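Local coordinates for protein KLLA0E08119p (Kluyveromyces lactis, PDB 3VA7) that carries the biotin-dependent carboxylase part of a urea-degrading enzyme, which probably uses ATP and hydrogencarbonate to turn urea into urea-1-carboxylate, at residues M1225-A1228 with G1229-V1232; S121-C124 with S125-I129. All coordinates share one frame; numbering follows the deposited sequence.

Both contacts are local, but they belong to distant domains of one multidomain chain: their centres lie about 69 Å apart and their nearest atoms about 58 Å. Contact 2 ends a helix in the N-terminal domain of the biotin carboxylase region, whereas contact 1 is a tight turn in the biotin-carrying domain at the C-terminal end. That carrier domain holds Lys-1202, the biotin-bearing lysine of its Ala-Met-Lys motif, which reaches a pocket with carboxyltransferase residues such as Tyr-731 and Ser-1016; urea occupies another pocket, with Gly-1042 common to the two. Neither contact contributes a residue to these pockets. As in related carboxylases, the carrier probably moves biotin between reaction centres, here captured on the carboxyltransferase side.

Contact 1 (M1225-A1228 with G1229-V1232); sequences MVEA and GDLV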
ATOM      1  N   MET A1225     -26.188 -20.492  -7.580  1.00 42.87           N
ATOM      2  CA  MET A1225     -26.093 -19.756  -6.345  1.00 43.64           C
ATOM      3  C   MET A1225     -25.798 -20.649  -5.181  1.00 44.50           C
ATOM      4  O   MET A1225     -26.361 -21.707  -5.031  1.00 44.74           O
ATOM      5  CB  MET A1225     -27.342 -18.911  -6.071  1.00 43.28           C
ATOM      6  CG  MET A1225     -27.008 -17.567  -5.389  1.00 45.42           C
ATOM      7  SD  MET A1225     -25.846 -16.529  -6.371  1.00 46.87           S
ATOM      8  CE  MET A1225     -26.516 -16.839  -8.031  1.00 39.49           C
ATOM      9  N   VAL A1226     -24.908 -20.177  -4.329  1.00 46.41           N
ATOM     10  CA  VAL A1226     -24.530 -20.873  -3.124  1.00 47.42           C
ATOM     11  C   VAL A1226     -24.771 -19.970  -1.898  1.00 48.83           C
ATOM     12  O   VAL A1226     -24.080 -18.958  -1.747  1.00 48.79           O
ATOM     13  CB  VAL A1226     -23.044 -21.302  -3.215  1.00 46.84           C
ATOM     14  CG1 VAL A1226     -22.612 -21.990  -1.968  1.00 44.87           C
ATOM     15  CG2 VAL A1226     -22.834 -22.195  -4.448  1.00 46.61           C
ATOM     16  N   GLU A1227     -25.755 -20.340  -1.052  1.00 50.51           N
ATOM     17  CA  GLU A1227     -25.995 -19.674   0.262  1.00 51.65           C
ATOM     18  C   GLU A1227     -24.859 -20.011   1.150  1.00 51.33           C
ATOM     19  O   GLU A1227     -24.307 -21.109   1.044  1.00 51.38           O
ATOM     20  CB  GLU A1227     -27.252 -20.159   1.015  1.00 51.91           C
ATOM     21  CG  GLU A1227     -28.619 -19.819   0.404  1.00 55.76           C
ATOM     22  CD  GLU A1227     -28.687 -18.403  -0.123  1.00 59.09           C
ATOM     23  OE1 GLU A1227     -28.426 -17.459   0.666  1.00 62.13           O
ATOM     24  OE2 GLU A1227     -28.977 -18.247  -1.329  1.00 59.67           O
ATOM     25  N   ALA A1228     -24.532 -19.077   2.042  1.00 51.50           N
ATOM     26  CA  ALA A1228     -23.615 -19.358   3.127  1.00 51.75           C
ATOM     27  C   ALA A1228     -24.136 -20.588   3.883  1.00 52.24           C
ATOM     28  O   ALA A1228     -25.350 -20.783   4.019  1.00 51.85           O
ATOM     29  CB  ALA A1228     -23.526 -18.179   4.017  1.00 51.22           C
ATOM     30  N   GLY A1229     -23.218 -21.435   4.323  1.00 53.29           N
ATOM     31  CA  GLY A1229     -23.563 -22.681   5.027  1.00 54.32           C
ATOM     32  C   GLY A1229     -24.068 -23.851   4.159  1.00 54.80           C
ATOM     33  O   GLY A1229     -24.311 -24.941   4.678  1.00 54.79           O
ATOM     34  N   ASP A1230     -24.243 -23.630   2.852  1.00 54.87           N
ATOM     35  CA  ASP A1230     -24.587 -24.707   1.940  1.00 54.89           C
ATOM     36  C   ASP A1230     -23.463 -25.706   1.754  1.00 55.82           C
ATOM     37  O   ASP A1230     -22.291 -25.353   1.768  1.00 56.32           O
ATOM     38  CB  ASP A1230     -24.955 -24.147   0.584  1.00 54.70           C
ATOM     39  CG  ASP A1230     -26.339 -23.647   0.543  1.00 53.87           C
ATOM     40  OD1 ASP A1230     -26.960 -23.572   1.623  1.00 55.75           O
ATOM     41  OD2 ASP A1230     -26.811 -23.328  -0.559  1.00 52.87           O
ATOM     42  N   LEU A1231     -23.834 -26.966   1.573  1.00 56.78           N
ATOM     43  CA  LEU A1231     -22.873 -28.005   1.256  1.00 56.76           C
ATOM     44  C   LEU A1231     -22.418 -27.823  -0.176  1.00 57.31           C
ATOM     45  O   LEU A1231     -23.233 -27.698  -1.089  1.00 56.98           O
ATOM     46  CB  LEU A1231     -23.525 -29.384   1.407  1.00 56.68           C
ATOM     47  CG  LEU A1231     -22.620 -30.600   1.194  1.00 54.36           C
ATOM     48  CD1 LEU A1231     -21.602 -30.762   2.329  1.00 52.30           C
ATOM     49  CD2 LEU A1231     -23.480 -31.806   1.022  1.00 51.45           C
ATOM     50  N   VAL A1232     -21.107 -27.856  -0.373  1.00 58.52           N
ATOM     51  CA  VAL A1232     -20.520 -27.541  -1.683  1.00 59.56           C
ATOM     52  C   VAL A1232     -19.651 -28.702  -2.290  1.00 60.95           C
ATOM     53  O   VAL A1232     -19.610 -28.913  -3.525  1.00 61.29           O
ATOM     54  CB  VAL A1232     -19.791 -26.188  -1.584  1.00 58.75           C
ATOM     55  CG1 VAL A1232     -18.475 -26.317  -0.847  1.00 57.55           C
ATOM     56  CG2 VAL A1232     -19.609 -25.630  -2.905  1.00 59.82           C
TER
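Asp-1230 turns its carboxylate back onto the first residue of the turn, OD2 lying 3.2 Å from Glu-1227 N in a weak hydrogen bond. Its first torsion makes this possible: with CG anti to the carbonyl carbon (chi1 -81°), the carboxylate stays beside its own backbone N and faces Glu-1227. A stronger backbone bond runs the other way, from Asp-1230 N to Glu-1227 O at 3.1 Å. One firm main-chain bond and one weak bond from the carboxylate thus join the two residues. This is a type II beta turn from Glu-1227 to Asp-1230, with Gly-1229 at the third position, where a positive phi (77°) suits glycine. It links strand 1225-1226 to strand 1231-1235, which belong to the two different four-stranded sheets of the biotinyl domain. The side chains of Glu-1227 and Asp-1230 run side by side in the same direction, and Glu-1227 CB comes 3.5 Å from Asp-1230 OD1. Beyond CB the glutamate bends at chi2 and its end leads away, leaving OE2 5.6 Å from Asp-1230 OD2; Glu-1227 OE2 has a weak hydrogen bond to Ser-1152 OG. On the buried side Val-1226 slides past Asp-1230 in the opposite sense, its CG1 branch 4.1 Å from Asp-1230 CB and its side chain packed also on Ile-1198.

Contact 2 (S121-C124 with S125-I129); sequences SDRC and SQENI
Bends at chi2 (-46°) and chi3 of Arg-123, and a Glu-127 chain that starts with CG anti to its own N (chi1 -154°) and then folds at chi2, bring the two charged groups side by side. Arg-123 NE gives an almost straight hydrogen bond of 2.9 Å to Glu-127 OE2, part of a salt bridge. The oxygen meets the guanidinium at its edge, in plane, although the carboxylate itself is turned 63° against it. Gln-126 crosses the arginine at a slant, its NE2 3.8 Å from Arg-123 CD. In the main chain, Cys-124 O accepts from Glu-127 N at 3.0 Å and from Ile-129 N at 3.1 Å. The latter bond and Asn-128 N to Ser-125 O (3.2 Å), with Asn-128 at positive phi, form a Schellman motif closing helix 118-125. A leucine in place of Arg-123 would probably leave both Glu-127 and Asp-93, the salt-bridge partner of NH1, without their cationic mate. Arg-123 and Cys-124 pack against Ile-96 of helix 92-101, while Cys-124 and Ile-129 touch Ile-107 on strand 106-108; helix 118-125 connects a beta-alpha-beta unit whose strands, 106-108 and 130-131, are neighbours in the parallel sheet.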
ATOM      1  N   SER A 121      40.691 -16.278  -1.846  1.00 43.15           N
ATOM      2  CA  SER A 121      41.841 -15.376  -1.752  1.00 43.76           C
ATOM      3  C   SER A 121      42.951 -15.793  -2.732  1.00 44.99           C
ATOM      4  O   SER A 121      43.516 -14.944  -3.425  1.00 44.27           O
ATOM      5  CB  SER A 121      42.362 -15.244  -0.339  1.00 42.23           C
ATOM      6  OG  SER A 121      43.491 -14.411  -0.354  1.00 42.10           O
ATOM      7  N   ASP A 122      43.198 -17.109  -2.800  1.00 46.71           N
ATOM      8  CA  ASP A 122      44.200 -17.722  -3.683  1.00 48.66           C
ATOM      9  C   ASP A 122      43.878 -17.587  -5.198  1.00 48.84           C
ATOM     10  O   ASP A 122      44.785 -17.252  -5.979  1.00 48.24           O
ATOM     11  CB  ASP A 122      44.450 -19.213  -3.302  1.00 49.75           C
ATOM     12  CG  ASP A 122      45.244 -19.403  -1.975  1.00 51.73           C
ATOM     13  OD1 ASP A 122      46.150 -18.603  -1.629  1.00 54.53           O
ATOM     14  OD2 ASP A 122      44.967 -20.397  -1.275  1.00 53.91           O
ATOM     15  N   ARG A 123      42.613 -17.830  -5.598  1.00 49.20           N
ATOM     16  CA  ARG A 123      42.130 -17.526  -6.969  1.00 49.96           C
ATOM     17  C   ARG A 123      42.431 -16.091  -7.398  1.00 51.18           C
ATOM     18  O   ARG A 123      42.889 -15.865  -8.531  1.00 51.33           O
ATOM     19  CB  ARG A 123      40.615 -17.777  -7.143  1.00 49.70           C
ATOM     20  CG  ARG A 123      40.208 -19.002  -8.011  1.00 50.37           C
ATOM     21  CD  ARG A 123      41.014 -19.105  -9.358  1.00 49.76           C
ATOM     22  NE  ARG A 123      40.335 -18.667 -10.597  1.00 47.37           N
ATOM     23  CZ  ARG A 123      39.071 -18.948 -10.962  1.00 44.67           C
ATOM     24  NH1 ARG A 123      38.274 -19.690 -10.196  1.00 41.55           N
ATOM     25  NH2 ARG A 123      38.598 -18.472 -12.122  1.00 44.95           N
ATOM     26  N   CYS A 124      42.159 -15.118  -6.516  1.00 52.01           N
ATOM     27  CA  CYS A 124      42.516 -13.715  -6.823  1.00 53.04           C
ATOM     28  C   CYS A 124      43.970 -13.642  -7.118  1.00 53.90           C
ATOM     29  O   CYS A 124      44.354 -13.134  -8.161  1.00 54.76           O
ATOM     30  CB  CYS A 124      42.185 -12.701  -5.701  1.00 52.78           C
ATOM     31  SG  CYS A 124      40.433 -12.507  -5.479  1.00 49.01           S
ATOM     32  N   SER A 125      44.782 -14.153  -6.207  1.00 55.28           N
ATOM     33  CA  SER A 125      46.230 -14.082  -6.414  1.00 56.94           C
ATOM     34  C   SER A 125      46.666 -14.728  -7.723  1.00 57.26           C
ATOM     35  O   SER A 125      47.395 -14.103  -8.504  1.00 57.00           O
ATOM     36  CB  SER A 125      47.022 -14.684  -5.257  1.00 57.02           C
ATOM     37  OG  SER A 125      48.375 -14.260  -5.384  1.00 56.91           O
ATOM     38  N   GLN A 126      46.193 -15.954  -7.967  1.00 58.14           N
ATOM     39  CA  GLN A 126      46.620 -16.740  -9.159  1.00 58.88           C
ATOM     40  C   GLN A 126      45.988 -16.151 -10.469  1.00 57.97           C
ATOM     41  O   GLN A 126      46.190 -16.662 -11.577  1.00 57.69           O
ATOM     42  CB  GLN A 126      46.373 -18.278  -8.958  1.00 58.91           C
ATOM     43  CG  GLN A 126      45.213 -18.834  -9.812  1.00 61.72           C
ATOM     44  CD  GLN A 126      44.659 -20.184  -9.366  1.00 66.15           C
ATOM     45  OE1 GLN A 126      44.654 -20.516  -8.160  1.00 67.70           O
ATOM     46  NE2 GLN A 126      44.145 -20.963 -10.340  1.00 65.77           N
ATOM     47  N   GLU A 127      45.259 -15.044 -10.314  1.00 57.06           N
ATOM     48  CA  GLU A 127      44.581 -14.388 -11.420  1.00 56.06           C
ATOM     49  C   GLU A 127      45.058 -12.934 -11.667  1.00 54.89           C
ATOM     50  O   GLU A 127      44.576 -12.268 -12.593  1.00 55.08           O
ATOM     51  CB  GLU A 127      43.082 -14.442 -11.180  1.00 55.92           C
ATOM     52  CG  GLU A 127      42.280 -14.397 -12.411  1.00 58.66           C
ATOM     53  CD  GLU A 127      42.020 -15.774 -13.037  1.00 62.49           C
ATOM     54  OE1 GLU A 127      42.182 -15.840 -14.280  1.00 63.02           O
ATOM     55  OE2 GLU A 127      41.616 -16.752 -12.322  1.00 61.45           O
ATOM     56  N   ASN A 128      46.030 -12.464 -10.884  1.00 52.83           N
ATOM     57  CA  ASN A 128      46.487 -11.060 -10.944  1.00 51.29           C
ATOM     58  C   ASN A 128      45.368 -10.008 -10.568  1.00 50.01           C
ATOM     59  O   ASN A 128      45.349  -8.870 -11.054  1.00 49.82           O
ATOM     60  CB  ASN A 128      47.196 -10.768 -12.277  1.00 51.28           C
ATOM     61  CG  ASN A 128      48.047  -9.453 -12.264  1.00 52.62           C
ATOM     62  OD1 ASN A 128      48.771  -9.126 -11.294  1.00 51.40           O
ATOM     63  ND2 ASN A 128      47.973  -8.720 -13.382  1.00 52.74           N
ATOM     64  N   ILE A 129      44.461 -10.418  -9.677  1.00 47.66           N
ATOM     65  CA  ILE A 129      43.557  -9.509  -9.004  1.00 45.43           C
ATOM     66  C   ILE A 129      43.913  -9.453  -7.507  1.00 44.20           C
ATOM     67  O   ILE A 129      43.936 -10.472  -6.823  1.00 44.14           O
ATOM     68  CB  ILE A 129      42.103  -9.949  -9.203  1.00 45.51           C
ATOM     69  CG1 ILE A 129      41.726  -9.968 -10.678  1.00 44.85           C
ATOM     70  CG2 ILE A 129      41.154  -9.014  -8.526  1.00 45.14           C
ATOM     71  CD1 ILE A 129      40.448 -10.821 -10.934  1.00 45.07           C
TER